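Local atomic coordinates of Exo-1,3/1,4-beta-glucanase (Pseudoalteromonas sp., PDB entry 3USZ), a protein that probably hydrolyses 1,3- and 1,4-linked beta-glucans from their chain ends, as an exo-acting glycosidase of glycoside hydrolase family 3. Residues 143-148 with 384-389; 215-220 with 256-261; 406-411 with 562-567. All coordinates share one frame; numbering follows the deposited sequence.

Contact 1 (143-148 with 384-389); sequences GQATAK and AEHRTL
H386 reaches from the first turn of helix 384-397 to helix 136-151 and lays its imidazole over A145. From CB the ring leaves with CG anti to the carbonyl carbon (chi1 -59°), which carries it toward A145. CG and CD2 both meet the methyl of A145, the closer pair being H386 CD2 and A145 CB at 3.7 Å. That CB stands over the middle of the ring, 11° off its normal, a CH-pi contact. CE1 of H386 lies against the carbonyl oxygen of A145 at 3.6 Å, while ND1 turns to E149, one turn beyond A145 on helix 136-151, and is hydrogen-bonded to its carboxylate. At the tip, NE2 of H386 meets a water at 3.1 Å, and the same water accepts a bond from NZ of K148. The lysine chain, bent at chi3, brings its CE to the ring edge, in plane with the imidazole. OE1 of E385 stands 4.2 Å from K148 NZ, too far for a salt bridge, and W380 adds a cation-pi partner to the lysine. CD2 of L389 also touches A145 CB at 3.9 Å. The axes of the short segments run roughly antiparallel, at 147° and 10.5 Å apart. Both ring nitrogens thus have polar partners, which fixes the rotation of the imidazole.

Contact 2 (215-220 with 256-261); sequences KHFVGD and QSVMAS
F217 N donates to M259 O, a nearly straight hydrogen bond of 2.7 Å that joins two neighbouring parallel strands. The return bond, from S261 N to F217 O, is weak and bent, with 126° at the hydrogen. Two CA-H...O contacts accompany them, from the CA of H216 to M259 O and from the CA of A260 to F217 O. The short strand segments cross at 65°, and the peptide bonds before H216 and V218 are both cis. The sound pairing is that of F217 with A260. Beyond it, OG of S261 comes to 2.9 Å from V218 N and is hydrogen-bonded to N263.

Apolar packing follows on both faces of the sheet. On the face of K215 and M259 their CB atoms meet at 3.9 Å; on the face of F217 and A260, CB of F217 rests on CG1 of V258 at 3.6 Å.

The sulfur contact is a Met-aromatic one. The side chains of M259 and H216 run alongside each other in the same direction, and SD of M259 meets the imidazole at its edge, 3.6 Å from CD2 of H216. One face of that ring is filled by CB of K215, 3.3 Å above its plane.

The pair belongs to the parallel barrel sheet of the family 3 N-terminal domain, with strand 157-162 beside 211-217 and strand 290-292 beside 257-260. K215 NZ bonds to T162, M259 touches F159 and V292, and F217 and V258 face outward onto helix 274-284, where L281 touches both.

Contact 3 (406-411 with 562-567); sequences SILPIK and DVLLTN
L564 O, at the end of helix 558-564, takes the shortest polar bond of the contact, 2.8 Å from I410 N. The donor approaches almost head-on to the carbonyl, with a C=O...N angle of 162°. P409 CA also sits 3.2 Å from this oxygen. A second bond returns from T566 N to I410 O at 2.9 Å, nearly linear at the hydrogen but tilted from the carbonyl plane. Together they bridge I410 and L565 just as the chain leaves the helix.

Around this bridge, the side chains of L408 and L564 cross at a slant, CD2 of the first touching CB of the second, while CD2 of L565 meets CB of I410 at 4.1 Å. P409 and T566 cross at about a right angle, CG of the proline against the CG2 methyl of the threonine. With chi1 at 64°, T566 turns OG1 toward its own backbone: it donates to N567 O in the carbonyl plane, on a lone pair, and accepts from A412 N. A valine in its place would probably leave A412 N and N567 O without this mate, allowing the turn after the helix to shift.

The helix-terminal carbonyl of L564 and the amide of T566 are therefore both satisfied by the loop before strand 415-419, while the leucines and I410 bury apolar surface against strands 525-530 and 546-551 and helix 453-464 of the C-terminal domain.

How the contacts relate
From the N terminus, helix 136-151 supplies the first half of contact 1, which waits over two hundred residues for its partner on helix 384-397. Nested in that long loop, contact 2 joins neighbouring strands 211-217 and 257-260 of the barrel sheet; the two centres are about 25 Å apart, on opposite sides of the chain's centre. Once contact 1 has closed, the chain opens contact 3, whose loop closes at the end of helix 558-564 in the alpha/beta C-terminal domain. No contacts cross. Contact 1 thus ties the barrel to the helix that leads to strand 399-403 of the second sheet, whereas contacts 2 and 3 work inside one domain each, about 42 Å apart between centres.

Contact 1 (143-148 with 384-389)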
loop_
_atom_site.group_PDB
_atom_site.type_symbol
_atom_site.label_atom_id
_atom_site.label_comp_id
_atom_site.label_asym_id
_atom_site.label_seq_id
_atom_site.Cartn_x
_atom_site.Cartn_y
_atom_site.Cartn_z
ATOM N N GLY A 143 11.340 -1.787 -0.760
ATOM C CA GLY A 143 10.984 -2.972 -1.527
ATOM C C GLY A 143 11.834 -4.177 -1.141
ATOM O O GLY A 143 11.300 -5.274 -0.922
ATOM N N GLN A 144 13.150 -3.966 -1.043
ATOM C CA GLN A 144 14.086 -5.018 -0.622
ATOM C C GLN A 144 13.773 -5.560 0.770
ATOM O O GLN A 144 13.753 -6.773 0.977
ATOM C CB GLN A 144 15.540 -4.524 -0.709
ATOM C CG GLN A 144 16.005 -4.329 -2.167
ATOM C CD GLN A 144 17.289 -3.527 -2.289
ATOM O OE1 GLN A 144 17.743 -2.910 -1.331
ATOM N NE2 GLN A 144 17.872 -3.526 -3.478
ATOM N N ALA A 145 13.520 -4.664 1.719
ATOM C CA ALA A 145 13.151 -5.090 3.060
ATOM C C ALA A 145 11.839 -5.863 3.028
ATOM O O ALA A 145 11.677 -6.876 3.722
ATOM C CB ALA A 145 13.043 -3.879 4.003
ATOM N N THR A 146 10.901 -5.380 2.217
ATOM C CA THR A 146 9.583 -5.994 2.136
ATOM C C THR A 146 9.667 -7.417 1.584
ATOM O O THR A 146 8.983 -8.312 2.074
ATOM C CB THR A 146 8.603 -5.131 1.291
ATOM O OG1 THR A 146 8.410 -3.856 1.927
ATOM C CG2 THR A 146 7.266 -5.815 1.151
ATOM N N ALA A 147 10.510 -7.631 0.575
ATOM C CA ALA A 147 10.681 -8.970 0.019
ATOM C C ALA A 147 11.175 -9.946 1.090
ATOM O O ALA A 147 10.689 -11.068 1.189
ATOM C CB ALA A 147 11.633 -8.954 -1.165
ATOM N N LYS A 148 12.125 -9.505 1.907
ATOM C CA LYS A 148 12.646 -10.355 2.983
ATOM C C LYS A 148 11.593 -10.716 4.032
ATOM O O LYS A 148 11.483 -11.874 4.412
ATOM C CB LYS A 148 13.889 -9.718 3.615
ATOM C CG LYS A 148 15.141 -9.940 2.745
ATOM C CD LYS A 148 16.216 -8.879 2.968
ATOM C CE LYS A 148 16.939 -9.071 4.284
ATOM N NZ LYS A 148 17.885 -7.951 4.546
ATOM N N ALA A 384 15.548 -5.351 13.038
ATOM C CA ALA A 384 16.026 -4.054 13.503
ATOM C C ALA A 384 16.514 -3.182 12.343
ATOM O O ALA A 384 16.246 -1.978 12.298
ATOM C CB ALA A 384 17.140 -4.240 14.541
ATOM N N GLU A 385 17.224 -3.799 11.407
ATOM C CA GLU A 385 17.731 -3.104 10.228
ATOM C C GLU A 385 16.577 -2.483 9.416
ATOM O O GLU A 385 16.695 -1.380 8.885
ATOM C CB GLU A 385 18.516 -4.092 9.364
ATOM C CG GLU A 385 19.440 -3.468 8.339
ATOM C CD GLU A 385 20.166 -4.515 7.512
ATOM O OE1 GLU A 385 19.743 -5.691 7.536
ATOM O OE2 GLU A 385 21.160 -4.164 6.841
ATOM N N HIS A 386 15.460 -3.201 9.334
ATOM C CA HIS A 386 14.267 -2.710 8.645
ATOM C C HIS A 386 13.550 -1.605 9.429
ATOM O O HIS A 386 12.988 -0.697 8.844
ATOM C CB HIS A 386 13.299 -3.861 8.370
ATOM C CG HIS A 386 13.883 -4.947 7.527
ATOM N ND1 HIS A 386 13.243 -6.149 7.309
ATOM C CD2 HIS A 386 15.056 -5.015 6.854
ATOM C CE1 HIS A 386 13.994 -6.908 6.534
ATOM N NE2 HIS A 386 15.098 -6.243 6.244
ATOM N N ARG A 387 13.559 -1.683 10.753
ATOM C CA ARG A 387 12.924 -0.632 11.538
ATOM C C ARG A 387 13.746 0.657 11.471
ATOM O O ARG A 387 13.193 1.753 11.443
ATOM C CB ARG A 387 12.676 -1.084 12.976
ATOM C CG ARG A 387 11.760 -2.292 13.052
ATOM C CD ARG A 387 11.402 -2.675 14.490
ATOM N NE ARG A 387 10.517 -3.839 14.490
ATOM C CZ ARG A 387 9.192 -3.773 14.396
ATOM N NH1 ARG A 387 8.585 -2.589 14.321
ATOM N NH2 ARG A 387 8.472 -4.888 14.392
ATOM N N THR A 388 15.066 0.514 11.419
ATOM C CA THR A 388 15.952 1.645 11.154
ATOM C C THR A 388 15.640 2.309 9.806
ATOM O O THR A 388 15.641 3.538 9.694
ATOM C CB THR A 388 17.428 1.201 11.194
ATOM O OG1 THR A 388 17.744 0.745 12.513
ATOM C CG2 THR A 388 18.353 2.347 10.835
ATOM N N LEU A 389 15.373 1.493 8.787
ATOM C CA LEU A 389 14.998 1.999 7.461
ATOM C C LEU A 389 13.646 2.723 7.496
ATOM O O LEU A 389 13.480 3.793 6.900
ATOM C CB LEU A 389 14.962 0.848 6.448
ATOM C CG LEU A 389 14.370 1.101 5.061
ATOM C CD1 LEU A 389 15.181 2.143 4.312
ATOM C CD2 LEU A 389 14.283 -0.209 4.246
HETATM O O HOH W 1 16.891 -5.784 3.753
#

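Contact 2 (215-220 with 256-261)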
loop_
_atom_site.group_PDB
_atom_site.type_symbol
_atom_site.label_atom_id
_atom_site.label_comp_id
_atom_site.label_asym_id
_atom_site.label_seq_id
_atom_site.Cartn_x
_atom_site.Cartn_y
_atom_site.Cartn_z
ATOM N N LYS A 215 -0.538 -2.583 -8.775
ATOM C CA LYS A 215 -1.983 -2.354 -8.718
ATOM C C LYS A 215 -2.348 -0.856 -8.678
ATOM O O LYS A 215 -1.515 -0.029 -8.309
ATOM C CB LYS A 215 -2.572 -3.113 -7.527
ATOM C CG LYS A 215 -1.910 -2.853 -6.205
ATOM C CD LYS A 215 -2.080 -4.052 -5.288
ATOM C CE LYS A 215 -2.147 -3.641 -3.828
ATOM N NZ LYS A 215 -0.926 -2.944 -3.338
ATOM N N HIS A 216 -3.555 -0.475 -9.106
ATOM C CA HIS A 216 -4.516 -1.325 -9.805
ATOM C C HIS A 216 -4.708 -0.747 -11.199
ATOM O O HIS A 216 -4.675 0.464 -11.379
ATOM C CB HIS A 216 -5.855 -1.324 -9.074
ATOM C CG HIS A 216 -5.764 -1.808 -7.663
ATOM N ND1 HIS A 216 -5.442 -0.977 -6.610
ATOM C CD2 HIS A 216 -5.926 -3.045 -7.133
ATOM C CE1 HIS A 216 -5.434 -1.677 -5.489
ATOM N NE2 HIS A 216 -5.722 -2.933 -5.779
ATOM N N PHE A 217 -4.902 -1.606 -12.191
ATOM C CA PHE A 217 -5.062 -1.121 -13.559
ATOM C C PHE A 217 -6.558 -1.053 -13.874
ATOM O O PHE A 217 -7.203 -2.101 -13.948
ATOM C CB PHE A 217 -4.355 -2.079 -14.529
ATOM C CG PHE A 217 -4.189 -1.531 -15.920
ATOM C CD1 PHE A 217 -3.066 -0.787 -16.255
ATOM C CD2 PHE A 217 -5.152 -1.756 -16.886
ATOM C CE1 PHE A 217 -2.912 -0.270 -17.529
ATOM C CE2 PHE A 217 -5.007 -1.247 -18.173
ATOM C CZ PHE A 217 -3.889 -0.500 -18.495
ATOM N N VAL A 218 -7.135 0.140 -14.071
ATOM C CA VAL A 218 -6.459 1.439 -14.115
ATOM C C VAL A 218 -7.495 2.552 -13.789
ATOM O O VAL A 218 -8.699 2.358 -13.971
ATOM C CB VAL A 218 -5.815 1.695 -15.517
ATOM C CG1 VAL A 218 -6.873 1.674 -16.621
ATOM C CG2 VAL A 218 -5.028 3.009 -15.551
ATOM N N GLY A 219 -7.032 3.697 -13.289
ATOM C CA GLY A 219 -7.895 4.847 -13.071
ATOM C C GLY A 219 -8.685 4.894 -11.768
ATOM O O GLY A 219 -9.591 5.713 -11.631
ATOM N N ASP A 220 -8.359 4.035 -10.805
ATOM C CA ASP A 220 -9.124 4.005 -9.552
ATOM C C ASP A 220 -8.964 5.279 -8.708
ATOM O O ASP A 220 -9.792 5.571 -7.851
ATOM C CB ASP A 220 -8.836 2.734 -8.735
ATOM C CG ASP A 220 -7.361 2.503 -8.498
ATOM O OD1 ASP A 220 -6.526 3.190 -9.120
ATOM O OD2 ASP A 220 -7.027 1.604 -7.703
ATOM N N GLN A 256 5.896 -8.736 -12.762
ATOM C CA GLN A 256 5.408 -10.022 -13.240
ATOM C C GLN A 256 3.890 -10.116 -13.293
ATOM O O GLN A 256 3.330 -10.903 -14.057
ATOM C CB GLN A 256 5.986 -11.155 -12.387
ATOM C CG GLN A 256 7.449 -11.433 -12.688
ATOM C CD GLN A 256 7.652 -11.867 -14.127
ATOM O OE1 GLN A 256 7.288 -12.980 -14.496
ATOM N NE2 GLN A 256 8.208 -10.977 -14.955
ATOM N N SER A 257 3.226 -9.322 -12.471
ATOM C CA SER A 257 1.777 -9.350 -12.414
ATOM C C SER A 257 1.179 -7.938 -12.351
ATOM O O SER A 257 1.797 -7.007 -11.841
ATOM C CB SER A 257 1.327 -10.170 -11.201
ATOM O OG SER A 257 -0.080 -10.121 -11.041
ATOM N N VAL A 258 -0.034 -7.803 -12.872
ATOM C CA VAL A 258 -0.800 -6.573 -12.789
ATOM C C VAL A 258 -2.189 -6.915 -12.234
ATOM O O VAL A 258 -2.812 -7.883 -12.675
ATOM C CB VAL A 258 -0.917 -5.903 -14.184
ATOM C CG1 VAL A 258 -1.950 -4.775 -14.179
ATOM C CG2 VAL A 258 0.452 -5.384 -14.645
ATOM N N MET A 259 -2.670 -6.144 -11.259
ATOM C CA MET A 259 -4.008 -6.390 -10.716
ATOM C C MET A 259 -5.018 -5.429 -11.337
ATOM O O MET A 259 -4.771 -4.228 -11.413
ATOM C CB MET A 259 -4.034 -6.293 -9.178
ATOM C CG MET A 259 -5.370 -6.729 -8.538
ATOM S SD MET A 259 -5.436 -6.599 -6.717
ATOM C CE MET A 259 -4.333 -7.931 -6.259
ATOM N N ALA A 260 -6.149 -5.965 -11.794
ATOM C CA ALA A 260 -7.182 -5.141 -12.425
ATOM C C ALA A 260 -7.918 -4.323 -11.367
ATOM O O ALA A 260 -7.874 -4.672 -10.184
ATOM C CB ALA A 260 -8.154 -6.017 -13.209
ATOM N N SER A 261 -8.582 -3.240 -11.776
ATOM C CA SER A 261 -9.210 -2.329 -10.804
ATOM C C SER A 261 -10.727 -2.492 -10.615
ATOM O O SER A 261 -11.440 -2.911 -11.520
ATOM C CB SER A 261 -8.881 -0.867 -11.132
ATOM O OG SER A 261 -9.435 -0.481 -12.389
#

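Contact 3 (406-411 with 562-567)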
loop_
_atom_site.group_PDB
_atom_site.type_symbol
_atom_site.label_atom_id
_atom_site.label_comp_id
_atom_site.label_asym_id
_atom_site.label_seq_id
_atom_site.Cartn_x
_atom_site.Cartn_y
_atom_site.Cartn_z
ATOM N N SER A 406 9.857 30.207 14.842
ATOM C CA SER A 406 10.812 29.106 14.967
ATOM C C SER A 406 10.722 28.342 16.291
ATOM O O SER A 406 11.735 28.066 16.938
ATOM C CB SER A 406 12.235 29.618 14.738
ATOM O OG SER A 406 12.347 30.174 13.442
ATOM N N ILE A 407 9.505 28.002 16.696
ATOM C CA ILE A 407 9.310 27.241 17.922
ATOM C C ILE A 407 9.889 25.818 17.775
ATOM O O ILE A 407 10.409 25.246 18.734
ATOM C CB ILE A 407 7.815 27.232 18.333
ATOM C CG1 ILE A 407 7.625 26.619 19.712
ATOM C CG2 ILE A 407 6.963 26.502 17.309
ATOM C CD1 ILE A 407 6.171 26.449 20.056
ATOM N N LEU A 408 9.829 25.259 16.569
ATOM C CA LEU A 408 10.573 24.032 16.266
ATOM C C LEU A 408 11.973 24.377 15.736
ATOM O O LEU A 408 12.131 25.363 15.008
ATOM C CB LEU A 408 9.812 23.173 15.243
ATOM C CG LEU A 408 8.543 22.466 15.726
ATOM C CD1 LEU A 408 7.889 21.698 14.576
ATOM C CD2 LEU A 408 8.873 21.517 16.915
ATOM N N PRO A 409 12.998 23.573 16.086
ATOM C CA PRO A 409 12.978 22.378 16.941
ATOM C C PRO A 409 12.986 22.720 18.435
ATOM O O PRO A 409 13.561 23.727 18.833
ATOM C CB PRO A 409 14.285 21.669 16.569
ATOM C CG PRO A 409 15.226 22.804 16.229
ATOM C CD PRO A 409 14.353 23.861 15.571
ATOM N N ILE A 410 12.338 21.882 19.239
ATOM C CA ILE A 410 12.234 22.082 20.683
ATOM C C ILE A 410 13.481 21.546 21.379
ATOM O O ILE A 410 13.971 20.471 21.028
ATOM C CB ILE A 410 11.000 21.336 21.235
ATOM C CG1 ILE A 410 9.711 21.943 20.671
ATOM C CG2 ILE A 410 10.994 21.335 22.761
ATOM C CD1 ILE A 410 8.513 20.977 20.679
ATOM N N LYS A 411 14.014 22.297 22.341
ATOM C CA LYS A 411 15.141 21.816 23.135
ATOM C C LYS A 411 14.718 20.565 23.905
ATOM O O LYS A 411 13.725 20.591 24.622
ATOM C CB LYS A 411 15.624 22.897 24.111
ATOM C CG LYS A 411 16.283 24.100 23.449
ATOM C CD LYS A 411 16.279 25.307 24.376
ATOM C CE LYS A 411 16.497 26.602 23.601
ATOM N NZ LYS A 411 16.320 27.810 24.459
ATOM N N ASP A 562 12.963 12.537 16.271
ATOM C CA ASP A 562 14.232 12.785 15.587
ATOM C C ASP A 562 14.268 14.169 14.919
ATOM O O ASP A 562 15.315 14.814 14.853
ATOM C CB ASP A 562 14.485 11.746 14.493
ATOM C CG ASP A 562 14.875 10.389 15.032
ATOM O OD1 ASP A 562 15.219 10.280 16.230
ATOM O OD2 ASP A 562 14.851 9.422 14.232
ATOM N N VAL A 563 13.126 14.613 14.410
ATOM C CA VAL A 563 13.078 15.868 13.670
ATOM C C VAL A 563 12.644 17.049 14.551
ATOM O O VAL A 563 13.241 18.121 14.486
ATOM C CB VAL A 563 12.162 15.757 12.428
ATOM C CG1 VAL A 563 12.027 17.117 11.739
ATOM C CG2 VAL A 563 12.704 14.711 11.451
ATOM N N LEU A 564 11.622 16.845 15.380
ATOM C CA LEU A 564 11.053 17.941 16.160
ATOM C C LEU A 564 11.953 18.385 17.315
ATOM O O LEU A 564 11.865 19.534 17.748
ATOM C CB LEU A 564 9.676 17.594 16.739
ATOM C CG LEU A 564 8.491 17.041 15.938
ATOM C CD1 LEU A 564 7.166 17.391 16.614
ATOM C CD2 LEU A 564 8.489 17.475 14.492
ATOM N N LEU A 565 12.782 17.476 17.831
ATOM C CA LEU A 565 13.611 17.774 19.011
ATOM C C LEU A 565 15.068 18.037 18.638
ATOM O O LEU A 565 15.582 17.468 17.675
ATOM C CB LEU A 565 13.573 16.617 20.023
ATOM C CG LEU A 565 12.256 16.140 20.646
ATOM C CD1 LEU A 565 12.520 15.006 21.633
ATOM C CD2 LEU A 565 11.506 17.264 21.343
ATOM N N THR A 566 15.731 18.898 19.403
ATOM C CA THR A 566 17.182 19.031 19.316
ATOM C C THR A 566 17.815 17.789 19.929
ATOM O O THR A 566 17.118 16.962 20.521
ATOM C CB THR A 566 17.704 20.247 20.129
ATOM O OG1 THR A 566 17.427 20.051 21.522
ATOM C CG2 THR A 566 17.063 21.548 19.659
ATOM N N ASN A 567 19.135 17.656 19.794
ATOM C CA ASN A 567 19.868 16.654 20.565
ATOM C C ASN A 567 20.046 17.159 21.998
ATOM O O ASN A 567 19.477 18.195 22.364
ATOM C CB ASN A 567 21.216 16.299 19.911
ATOM C CG ASN A 567 22.126 17.515 19.711
ATOM O OD1 ASN A 567 21.984 18.544 20.377
ATOM N ND2 ASN A 567 23.071 17.390 18.787
#